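Local structure of peroxiredoxin PRX1, mitochondrial (Saccharomyces cerevisiae, 5YKJ) at residues N10-T15 against K19-D24. The protein reduces peroxides in mitochondria as a 1-Cys peroxiredoxin of the thioredoxin fold, its oxidised thiol probably being resolved through the glutathione and thioredoxin systems. Sequence-based numbering, arbitrary orientation.
Sequences NFDADT and KINFYD
A13 and I20 form the antiparallel hydrogen-bonded pair of a short β-hairpin at the start of the peroxiredoxin's thioredoxin-like domain; A13 N gives to I20 O (3.1 Å) and I20 N to A13 O (3.0 Å). F22 N adds a third backbone bond, to F11 O, as the second strand turns into helix 22-26.

Side-chain amides secure that turn. N21 is the N-cap: its OD1 takes D24 N on a lone pair and also N10 ND2 (3.2 Å), while its ND2 reaches D12 OD1 from above the carboxylate plane (3.0 Å). N10 OD1 accepts Y23 N (3.1 Å) and F11 N (2.7 Å) from opposite faces of its amide. N10 lays that amide almost flat against the Y23 ring, planes 5° apart, its CG swung away from the backbone N (chi1 -163°); K137 adds a cation-pi contact to this ring. Shortening N10 to an alanine is likely to cost Y23 N and F11 N their shared acceptor, N21 OD1 one of its donors, and the ring part of its cover.

Aromatic packing faces the core: F11 and F22 make an offset stack, centroids 4.6 Å apart, against I97 and I66 of the central sheet respectively, with F22 CB over the centre of the F11 ring.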
loop_
_atom_site.group_PDB
_atom_site.type_symbol
_atom_site.label_atom_id
_atom_site.label_comp_id
_atom_site.label_asym_id
_atom_site.label_seq_id
_atom_site.Cartn_x
_atom_site.Cartn_y
_atom_site.Cartn_z
ATOM N N ASN A 10 5.454 -13.891 -2.783
ATOM C CA ASN A 10 5.236 -14.367 -1.457
ATOM C C ASN A 10 6.567 -14.572 -0.733
ATOM O O ASN A 10 7.560 -14.728 -1.326
ATOM C CB ASN A 10 4.464 -15.677 -1.490
ATOM C CG ASN A 10 3.841 -16.030 -0.138
ATOM O OD1 ASN A 10 3.922 -15.285 0.785
ATOM N ND2 ASN A 10 3.247 -17.209 -0.063
ATOM N N PHE A 11 6.516 -14.574 0.576
ATOM C CA PHE A 11 7.693 -14.733 1.378
ATOM C C PHE A 11 7.325 -15.150 2.783
ATOM O O PHE A 11 6.270 -14.978 3.164
ATOM C CB PHE A 11 8.573 -13.444 1.408
ATOM C CG PHE A 11 7.873 -12.210 1.901
ATOM C CD1 PHE A 11 7.862 -11.898 3.239
ATOM C CD2 PHE A 11 7.272 -11.333 1.033
ATOM C CE1 PHE A 11 7.189 -10.809 3.720
ATOM C CE2 PHE A 11 6.637 -10.223 1.512
ATOM C CZ PHE A 11 6.613 -9.949 2.849
ATOM N N ASP A 12 8.307 -15.664 3.494
ATOM C CA ASP A 12 8.197 -15.978 4.887
ATOM C C ASP A 12 9.106 -14.993 5.609
ATOM O O ASP A 12 10.138 -14.705 5.145
ATOM C CB ASP A 12 8.648 -17.397 5.221
ATOM C CG ASP A 12 7.724 -18.454 4.662
ATOM O OD1 ASP A 12 6.569 -18.433 4.831
ATOM O OD2 ASP A 12 8.225 -19.341 4.023
ATOM N N ALA A 13 8.677 -14.501 6.743
ATOM C CA ALA A 13 9.486 -13.565 7.480
ATOM C C ALA A 13 9.166 -13.569 8.950
ATOM O O ALA A 13 8.148 -13.959 9.331
ATOM C CB ALA A 13 9.243 -12.154 6.969
ATOM N N ASP A 14 10.129 -13.078 9.706
ATOM C CA ASP A 14 10.000 -12.823 11.114
ATOM C C ASP A 14 9.464 -11.384 11.227
ATOM O O ASP A 14 9.894 -10.523 10.542
ATOM C CB ASP A 14 11.352 -12.941 11.799
ATOM C CG ASP A 14 12.092 -14.162 11.367
ATOM O OD1 ASP A 14 11.767 -15.217 11.891
ATOM O OD2 ASP A 14 12.952 -14.080 10.445
ATOM N N THR A 15 8.494 -11.213 12.096
ATOM C CA THR A 15 7.849 -9.945 12.291
ATOM C C THR A 15 7.490 -9.728 13.759
ATOM O O THR A 15 7.639 -10.597 14.568
ATOM C CB THR A 15 6.529 -9.818 11.504
ATOM O OG1 THR A 15 5.495 -10.524 12.153
ATOM C CG2 THR A 15 6.666 -10.394 10.109
ATOM N N LYS A 19 6.368 -15.158 13.223
ATOM C CA LYS A 19 6.623 -15.565 11.892
ATOM C C LYS A 19 5.352 -15.587 11.042
ATOM O O LYS A 19 4.365 -16.062 11.454
ATOM C CB LYS A 19 7.306 -16.922 11.894
ATOM C CG LYS A 19 8.651 -16.869 12.570
ATOM C CD LYS A 19 9.451 -18.135 12.395
ATOM C CE LYS A 19 10.883 -18.012 12.899
ATOM N NZ LYS A 19 11.555 -19.338 12.792
ATOM N N ILE A 20 5.451 -15.069 9.833
ATOM C CA ILE A 20 4.354 -15.054 8.922
ATOM C C ILE A 20 4.742 -15.551 7.544
ATOM O O ILE A 20 5.863 -15.628 7.211
ATOM C CB ILE A 20 3.716 -13.669 8.762
ATOM C CG1 ILE A 20 4.581 -12.751 7.925
ATOM C CG2 ILE A 20 3.394 -13.083 10.098
ATOM C CD1 ILE A 20 3.856 -11.503 7.464
ATOM N N ASN A 21 3.721 -15.881 6.787
ATOM C CA ASN A 21 3.827 -16.160 5.388
ATOM C C ASN A 21 2.991 -14.973 4.856
ATOM O O ASN A 21 1.945 -14.781 5.290
ATOM C CB ASN A 21 3.229 -17.473 4.997
ATOM C CG ASN A 21 3.151 -17.630 3.507
ATOM O OD1 ASN A 21 2.180 -17.345 2.903
ATOM N ND2 ASN A 21 4.230 -18.025 2.947
ATOM N N PHE A 22 3.514 -14.207 3.915
ATOM C CA PHE A 22 2.831 -13.030 3.452
ATOM C C PHE A 22 1.456 -13.250 2.877
ATOM O O PHE A 22 0.572 -12.571 3.206
ATOM C CB PHE A 22 3.753 -12.372 2.409
ATOM C CG PHE A 22 3.305 -10.993 1.920
ATOM C CD1 PHE A 22 3.044 -9.992 2.797
ATOM C CD2 PHE A 22 3.198 -10.723 0.597
ATOM C CE1 PHE A 22 2.633 -8.784 2.374
ATOM C CE2 PHE A 22 2.807 -9.473 0.148
ATOM C CZ PHE A 22 2.548 -8.499 1.050
ATOM N N TYR A 23 1.323 -14.214 2.001
ATOM C CA TYR A 23 0.038 -14.501 1.399
ATOM C C TYR A 23 -1.000 -14.922 2.462
ATOM O O TYR A 23 -2.108 -14.518 2.419
ATOM C CB TYR A 23 0.148 -15.573 0.294
ATOM C CG TYR A 23 0.679 -15.118 -1.047
ATOM C CD1 TYR A 23 1.331 -13.933 -1.182
ATOM C CD2 TYR A 23 0.516 -15.892 -2.146
ATOM C CE1 TYR A 23 1.829 -13.541 -2.386
ATOM C CE2 TYR A 23 0.999 -15.528 -3.350
ATOM C CZ TYR A 23 1.642 -14.324 -3.476
ATOM O OH TYR A 23 2.096 -13.955 -4.681
ATOM N N ASP A 24 -0.554 -15.746 3.393
ATOM C CA ASP A 24 -1.396 -16.196 4.477
ATOM C C ASP A 24 -1.818 -15.031 5.338
ATOM O O ASP A 24 -2.942 -14.977 5.761
ATOM C CB ASP A 24 -0.651 -17.209 5.336
ATOM C CG ASP A 24 -0.553 -18.567 4.708
ATOM O OD1 ASP A 24 -1.194 -18.807 3.729
ATOM O OD2 ASP A 24 0.200 -19.366 5.202
#